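Redox-sensing transcriptional repressor Rex (Thermus thermophilus, PDB 2DT5) probably represses transcription as a DNA-binding homodimer that responds to the cellular NADH/NAD(+) redox state. Local coordinates at residues L77-G89 and E103-K117. The protein carries 1 engineered substitution. Numbering follows the deposited sequence.
Sequences LNRKWGLCIVGMG and ESFELRGFFDVDPEK. With NAD (nicotinamide-adenine-dinucleotide), chain L.
Ser104 OG donates to Leu77 O at 2.7 Å, in the carbonyl plane and on a lone pair. Ser104 O takes the Trp81 amide and also lies at the edge of the indole. The Phe105 ring runs beside Trp81. Their planes are only 21° apart, but the rings are displaced and overlap little, with Phe105 CE2 3.8 Å from Trp81 CD1. Leu77 CD2 and Leu83 CD1 also pack on Phe105. Leu193 of the second subunit touches it as well.

Glu106 N donates to Trp81 O, and Glu106 O accepts from Leu83 N. Leu107 CD2 touches Ile85 CG1 at 3.8 Å, on the face with Phe105. Arg108 N bonds Leu83 O. On the other face its extended side chain lays one guanidinium face over Gly82 CA. NE and NH2 of Arg108 both grip Glu106 OE2, NH2 at 2.7 Å, while NH1 bonds Arg140 O. Lys80 CD meets the guanidinium at its edge.

The parallel ladder continues with Ile85 N to Gly109 O, Phe111 N to Ile85 O and Gly87 N to Phe111 O. Phe110 has Ile85 CD1 at its ring edge, and Met88 SD makes an edge-on Met-aromatic contact. Phe111 turns its edge to Cys84 CB on the opposite face.

Asp112 OD2 weakly accepts from Met88 N and receives NAD O3B at 2.7 Å. The OD1 bond to O2B is very short, its exact length doubtful. OD1 forms an Asx turn with Asp114 N. Lys117 NZ bonds Met88 O at 3.2 Å.

This is the Rossmann beta-alpha-beta unit, with Gly87 and Gly89 in its GxGxxG turn. The Asp112 carboxylate faces the adenosine ribose hydroxyls, consistent with a preference for NAD over NADP.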
loop_
_atom_site.group_PDB
_atom_site.type_symbol
_atom_site.label_atom_id
_atom_site.label_comp_id
_atom_site.label_asym_id
_atom_site.label_seq_id
_atom_site.Cartn_x
_atom_site.Cartn_y
_atom_site.Cartn_z
ATOM N N LEU B 77 15.449 -6.847 -8.297
ATOM C CA LEU B 77 15.330 -7.777 -7.182
ATOM C C LEU B 77 16.416 -8.850 -7.154
ATOM O O LEU B 77 16.634 -9.508 -6.129
ATOM C CB LEU B 77 13.942 -8.406 -7.209
ATOM C CG LEU B 77 12.824 -7.367 -7.016
ATOM C CD1 LEU B 77 11.456 -7.978 -7.339
ATOM C CD2 LEU B 77 12.853 -6.851 -5.585
ATOM N N ASN B 78 17.118 -9.036 -8.268
ATOM C CA ASN B 78 18.176 -10.039 -8.285
ATOM C C ASN B 78 19.446 -9.419 -7.720
ATOM O O ASN B 78 20.529 -9.972 -7.826
ATOM C CB ASN B 78 18.396 -10.577 -9.698
ATOM C CG ASN B 78 18.695 -9.483 -10.702
ATOM O OD1 ASN B 78 18.308 -8.333 -10.513
ATOM N ND2 ASN B 78 19.365 -9.846 -11.793
ATOM N N ARG B 79 19.291 -8.250 -7.119
ATOM C CA ARG B 79 20.406 -7.551 -6.494
ATOM C C ARG B 79 20.158 -7.622 -4.984
ATOM O O ARG B 79 19.056 -7.956 -4.565
ATOM C CB ARG B 79 20.417 -6.082 -6.923
ATOM C CG ARG B 79 20.769 -5.839 -8.378
ATOM C CD ARG B 79 20.380 -4.439 -8.772
ATOM N NE ARG B 79 20.889 -4.054 -10.089
ATOM C CZ ARG B 79 22.135 -3.645 -10.318
ATOM N NH1 ARG B 79 23.005 -3.569 -9.320
ATOM N NH2 ARG B 79 22.508 -3.287 -11.540
ATOM N N LYS B 80 21.176 -7.344 -4.174
ATOM C CA LYS B 80 20.984 -7.331 -2.733
ATOM C C LYS B 80 21.179 -5.881 -2.308
ATOM O O LYS B 80 22.302 -5.384 -2.300
ATOM C CB LYS B 80 21.996 -8.231 -2.021
ATOM C CG LYS B 80 21.796 -8.270 -0.502
ATOM C CD LYS B 80 22.903 -9.043 0.218
ATOM C CE LYS B 80 22.882 -10.533 -0.117
ATOM N NZ LYS B 80 21.611 -11.185 0.315
ATOM N N TRP B 81 20.084 -5.192 -1.986
ATOM C CA TRP B 81 20.164 -3.793 -1.575
ATOM C C TRP B 81 20.389 -3.619 -0.077
ATOM O O TRP B 81 19.837 -4.358 0.736
ATOM C CB TRP B 81 18.884 -3.045 -1.939
ATOM C CG TRP B 81 18.571 -2.999 -3.398
ATOM C CD1 TRP B 81 17.835 -3.905 -4.115
ATOM C CD2 TRP B 81 18.918 -1.949 -4.313
ATOM N NE1 TRP B 81 17.698 -3.476 -5.424
ATOM C CE2 TRP B 81 18.357 -2.283 -5.570
ATOM C CE3 TRP B 81 19.661 -0.763 -4.195
ATOM C CZ2 TRP B 81 18.493 -1.461 -6.693
ATOM C CZ3 TRP B 81 19.800 0.056 -5.320
ATOM C CH2 TRP B 81 19.220 -0.308 -6.555
ATOM N N GLY B 82 21.193 -2.629 0.287
ATOM C CA GLY B 82 21.440 -2.369 1.696
ATOM C C GLY B 82 20.451 -1.324 2.193
ATOM O O GLY B 82 20.324 -0.250 1.593
ATOM N N LEU B 83 19.733 -1.626 3.272
ATOM C CA LEU B 83 18.763 -0.672 3.805
ATOM C C LEU B 83 19.100 -0.230 5.225
ATOM O O LEU B 83 19.945 -0.819 5.900
ATOM C CB LEU B 83 17.318 -1.243 3.864
ATOM C CG LEU B 83 16.723 -2.137 2.773
ATOM C CD1 LEU B 83 15.243 -2.347 3.050
ATOM C CD2 LEU B 83 16.936 -1.545 1.399
ATOM N N CYS B 84 18.446 0.800 5.680
ATOM C CA CYS B 84 18.602 1.265 7.039
ATOM C C CYS B 84 17.265 1.823 7.462
ATOM O O CYS B 84 16.412 2.159 6.637
ATOM C CB CYS B 84 19.693 2.328 7.142
ATOM S SG CYS B 84 19.258 3.931 6.391
ATOM N N ILE B 85 17.079 1.938 8.766
ATOM C CA ILE B 85 15.861 2.507 9.289
ATOM C C ILE B 85 16.317 3.739 10.052
ATOM O O ILE B 85 17.269 3.670 10.849
ATOM C CB ILE B 85 15.155 1.535 10.255
ATOM C CG1 ILE B 85 14.686 0.278 9.496
ATOM C CG2 ILE B 85 13.983 2.240 10.898
ATOM C CD1 ILE B 85 14.193 -0.872 10.393
ATOM N N VAL B 86 15.675 4.871 9.787
ATOM C CA VAL B 86 16.002 6.097 10.491
ATOM C C VAL B 86 14.774 6.458 11.320
ATOM O O VAL B 86 13.739 6.823 10.782
ATOM C CB VAL B 86 16.341 7.239 9.507
ATOM C CG1 VAL B 86 16.437 8.585 10.265
ATOM C CG2 VAL B 86 17.675 6.929 8.806
ATOM N N GLY B 87 14.898 6.349 12.637
ATOM C CA GLY B 87 13.774 6.630 13.505
ATOM C C GLY B 87 13.343 5.287 14.071
ATOM O O GLY B 87 12.406 4.661 13.580
ATOM N N MET B 88 14.063 4.834 15.090
ATOM C CA MET B 88 13.788 3.561 15.722
ATOM C C MET B 88 12.796 3.644 16.875
ATOM O O MET B 88 13.081 3.216 17.990
ATOM C CB MET B 88 15.088 2.930 16.197
ATOM C CG MET B 88 16.017 2.522 15.048
ATOM S SD MET B 88 15.288 1.210 14.085
ATOM C CE MET B 88 15.422 -0.149 15.199
ATOM N N GLY B 89 11.628 4.201 16.581
ATOM C CA GLY B 89 10.578 4.287 17.566
ATOM C C GLY B 89 9.728 3.038 17.415
ATOM O O GLY B 89 10.236 1.966 17.079
ATOM N N GLU B 103 15.564 -11.790 0.298
ATOM C CA GLU B 103 16.975 -11.676 -0.048
ATOM C C GLU B 103 17.360 -10.383 -0.743
ATOM O O GLU B 103 18.500 -9.955 -0.651
ATOM C CB GLU B 103 17.409 -12.852 -0.931
ATOM C CG GLU B 103 17.529 -14.160 -0.184
ATOM C CD GLU B 103 18.529 -15.112 -0.824
ATOM O OE1 GLU B 103 18.619 -16.267 -0.348
ATOM O OE2 GLU B 103 19.225 -14.707 -1.790
ATOM N N SER B 104 16.414 -9.767 -1.432
ATOM C CA SER B 104 16.681 -8.527 -2.163
ATOM C C SER B 104 16.994 -7.306 -1.305
ATOM O O SER B 104 17.716 -6.406 -1.741
ATOM C CB SER B 104 15.497 -8.195 -3.054
ATOM O OG SER B 104 15.153 -9.297 -3.866
ATOM N N PHE B 105 16.452 -7.272 -0.090
ATOM C CA PHE B 105 16.639 -6.127 0.801
ATOM C C PHE B 105 17.218 -6.546 2.135
ATOM O O PHE B 105 16.611 -7.324 2.865
ATOM C CB PHE B 105 15.298 -5.438 1.011
ATOM C CG PHE B 105 14.600 -5.106 -0.267
ATOM C CD1 PHE B 105 13.489 -5.830 -0.672
ATOM C CD2 PHE B 105 15.081 -4.097 -1.092
ATOM C CE1 PHE B 105 12.865 -5.561 -1.871
ATOM C CE2 PHE B 105 14.458 -3.814 -2.307
ATOM C CZ PHE B 105 13.352 -4.545 -2.699
ATOM N N GLU B 106 18.385 -6.011 2.464
ATOM C CA GLU B 106 19.049 -6.382 3.699
ATOM C C GLU B 106 19.309 -5.157 4.562
ATOM O O GLU B 106 19.990 -4.231 4.128
ATOM C CB GLU B 106 20.372 -7.067 3.354
ATOM C CG GLU B 106 21.082 -7.689 4.519
ATOM C CD GLU B 106 22.531 -8.020 4.194
ATOM O OE1 GLU B 106 23.143 -8.811 4.942
ATOM O OE2 GLU B 106 23.061 -7.476 3.198
ATOM N N LEU B 107 18.767 -5.166 5.781
ATOM C CA LEU B 107 18.917 -4.065 6.731
ATOM C C LEU B 107 20.349 -4.020 7.265
ATOM O O LEU B 107 20.844 -5.019 7.805
ATOM C CB LEU B 107 17.939 -4.260 7.892
ATOM C CG LEU B 107 16.448 -4.076 7.567
ATOM C CD1 LEU B 107 15.606 -4.729 8.639
ATOM C CD2 LEU B 107 16.113 -2.600 7.466
ATOM N N ARG B 108 21.012 -2.869 7.134
ATOM C CA ARG B 108 22.399 -2.763 7.591
ATOM C C ARG B 108 22.672 -1.596 8.510
ATOM O O ARG B 108 23.827 -1.278 8.776
ATOM C CB ARG B 108 23.350 -2.667 6.393
ATOM C CG ARG B 108 23.297 -3.870 5.471
ATOM C CD ARG B 108 24.085 -3.642 4.171
ATOM N NE ARG B 108 23.849 -4.741 3.238
ATOM C CZ ARG B 108 24.213 -4.752 1.958
ATOM N NH1 ARG B 108 24.849 -3.717 1.421
ATOM N NH2 ARG B 108 23.921 -5.800 1.206
ATOM N N GLY B 109 21.618 -0.950 8.990
ATOM C CA GLY B 109 21.804 0.187 9.871
ATOM C C GLY B 109 20.508 0.622 10.514
ATOM O O GLY B 109 19.449 0.547 9.903
ATOM N N PHE B 110 20.605 1.066 11.758
ATOM C CA PHE B 110 19.453 1.500 12.532
ATOM C C PHE B 110 19.863 2.776 13.258
ATOM O O PHE B 110 20.828 2.780 14.011
ATOM C CB PHE B 110 19.060 0.381 13.502
ATOM C CG PHE B 110 18.990 -0.978 12.847
ATOM C CD1 PHE B 110 20.107 -1.800 12.815
ATOM C CD2 PHE B 110 17.814 -1.417 12.227
ATOM C CE1 PHE B 110 20.064 -3.040 12.181
ATOM C CE2 PHE B 110 17.757 -2.660 11.583
ATOM C CZ PHE B 110 18.884 -3.474 11.560
ATOM N N PHE B 111 19.134 3.864 13.021
ATOM C CA PHE B 111 19.489 5.148 13.601
ATOM C C PHE B 111 18.357 5.898 14.287
ATOM O O PHE B 111 17.191 5.813 13.893
ATOM C CB PHE B 111 20.087 6.055 12.511
ATOM C CG PHE B 111 21.116 5.376 11.640
ATOM C CD1 PHE B 111 20.731 4.661 10.504
ATOM C CD2 PHE B 111 22.477 5.456 11.951
ATOM C CE1 PHE B 111 21.692 4.036 9.689
ATOM C CE2 PHE B 111 23.443 4.835 11.144
ATOM C CZ PHE B 111 23.052 4.128 10.013
ATOM N N ASP B 112 18.727 6.654 15.316
ATOM C CA ASP B 112 17.782 7.457 16.082
ATOM C C ASP B 112 18.619 8.583 16.698
ATOM O O ASP B 112 19.829 8.624 16.493
ATOM C CB ASP B 112 17.143 6.582 17.161
ATOM C CG ASP B 112 15.804 7.112 17.622
ATOM O OD1 ASP B 112 15.790 8.087 18.407
ATOM O OD2 ASP B 112 14.760 6.560 17.196
ATOM N N VAL B 113 17.987 9.497 17.428
ATOM C CA VAL B 113 18.715 10.590 18.070
ATOM C C VAL B 113 18.537 10.519 19.576
ATOM O O VAL B 113 19.178 11.248 20.319
ATOM C CB VAL B 113 18.210 11.965 17.606
ATOM C CG1 VAL B 113 18.475 12.139 16.117
ATOM C CG2 VAL B 113 16.731 12.100 17.896
ATOM N N ASP B 114 17.653 9.638 20.019
ATOM C CA ASP B 114 17.361 9.477 21.432
ATOM C C ASP B 114 18.487 8.700 22.115
ATOM O O ASP B 114 18.772 7.553 21.765
ATOM C CB ASP B 114 16.037 8.733 21.583
ATOM C CG ASP B 114 15.554 8.673 23.015
ATOM O OD1 ASP B 114 16.373 8.871 23.944
ATOM O OD2 ASP B 114 14.351 8.411 23.207
ATOM N N PRO B 115 19.148 9.315 23.104
ATOM C CA PRO B 115 20.240 8.613 23.789
ATOM C C PRO B 115 19.805 7.301 24.460
ATOM O O PRO B 115 20.620 6.412 24.686
ATOM C CB PRO B 115 20.736 9.649 24.797
ATOM C CG PRO B 115 20.392 10.959 24.134
ATOM C CD PRO B 115 19.012 10.694 23.598
ATOM N N GLU B 116 18.525 7.180 24.785
ATOM C CA GLU B 116 18.026 5.964 25.412
ATOM C C GLU B 116 17.869 4.834 24.395
ATOM O O GLU B 116 17.780 3.666 24.770
ATOM C CB GLU B 116 16.694 6.238 26.091
ATOM C CG GLU B 116 16.777 7.308 27.144
ATOM C CD GLU B 116 15.411 7.745 27.612
ATOM O OE1 GLU B 116 14.746 6.961 28.323
ATOM O OE2 GLU B 116 14.994 8.871 27.257
ATOM N N LYS B 117 17.836 5.181 23.112
ATOM C CA LYS B 117 17.703 4.188 22.041
ATOM C C LYS B 117 19.084 3.834 21.511
ATOM O O LYS B 117 19.403 2.658 21.290
ATOM C CB LYS B 117 16.889 4.751 20.880
ATOM C CG LYS B 117 15.488 5.199 21.223
ATOM C CD LYS B 117 14.512 4.083 21.025
ATOM C CE LYS B 117 13.080 4.549 21.179
ATOM N NZ LYS B 117 12.180 3.358 21.007
HETATM P PA NAD L . 7.621 7.323 17.637
HETATM O O1A NAD L . 7.311 6.083 18.414
HETATM O O2A NAD L . 7.429 8.663 18.278
HETATM O O5B NAD L . 9.091 7.139 17.150
HETATM C C5B NAD L . 9.792 8.138 16.367
HETATM C C4B NAD L . 11.263 7.891 16.595
HETATM O O4B NAD L . 11.924 8.900 15.762
HETATM C C3B NAD L . 11.814 8.188 18.044
HETATM O O3B NAD L . 12.521 7.009 18.541
HETATM C C2B NAD L . 12.741 9.392 17.888
HETATM O O2B NAD L . 13.799 9.499 18.762
HETATM C C1B NAD L . 13.122 9.226 16.420
HETATM N N9A NAD L . 13.578 10.440 15.796
HETATM C C8A NAD L . 13.135 11.770 15.826
HETATM N N7A NAD L . 13.865 12.574 15.074
HETATM C C5A NAD L . 14.834 11.827 14.507
HETATM C C6A NAD L . 15.935 12.136 13.584
HETATM N N6A NAD L . 16.157 13.349 13.126
HETATM N N1A NAD L . 16.729 11.042 13.230
HETATM C C2A NAD L . 16.559 9.774 13.663
HETATM N N3A NAD L . 15.524 9.432 14.544
HETATM C C4A NAD L . 14.689 10.489 14.943
HETATM O O3 NAD L . 6.756 7.325 16.288
HETATM P PN NAD L . 5.965 6.116 15.494
HETATM O O1N NAD L . 4.630 5.936 16.094
HETATM O O2N NAD L . 6.915 4.964 15.452
HETATM O O5D NAD L . 5.767 6.815 14.050
HETATM C C5D NAD L . 6.922 7.112 13.211
HETATM C C4D NAD L . 6.463 7.744 11.951
HETATM O O4D NAD L . 5.567 6.778 11.220
HETATM C C3D NAD L . 5.564 9.037 12.143
HETATM O O3D NAD L . 5.873 10.013 11.124
HETATM C C2D NAD L . 4.163 8.487 11.946
HETATM O O2D NAD L . 3.197 9.447 11.675
HETATM C C1D NAD L . 4.414 7.473 10.772
HETATM N N1N NAD L . 3.227 6.605 10.562
HETATM C C2N NAD L . 3.022 6.189 9.217
HETATM C C3N NAD L . 2.249 5.164 8.890
HETATM C C7N NAD L . 2.046 4.814 7.447
HETATM O O7N NAD L . 1.127 4.015 7.163
HETATM N N7N NAD L . 2.819 5.405 6.519
HETATM C C4N NAD L . 1.539 4.339 9.959
HETATM C C5N NAD L . 2.395 4.334 11.212
HETATM C C6N NAD L . 2.919 5.593 11.590
#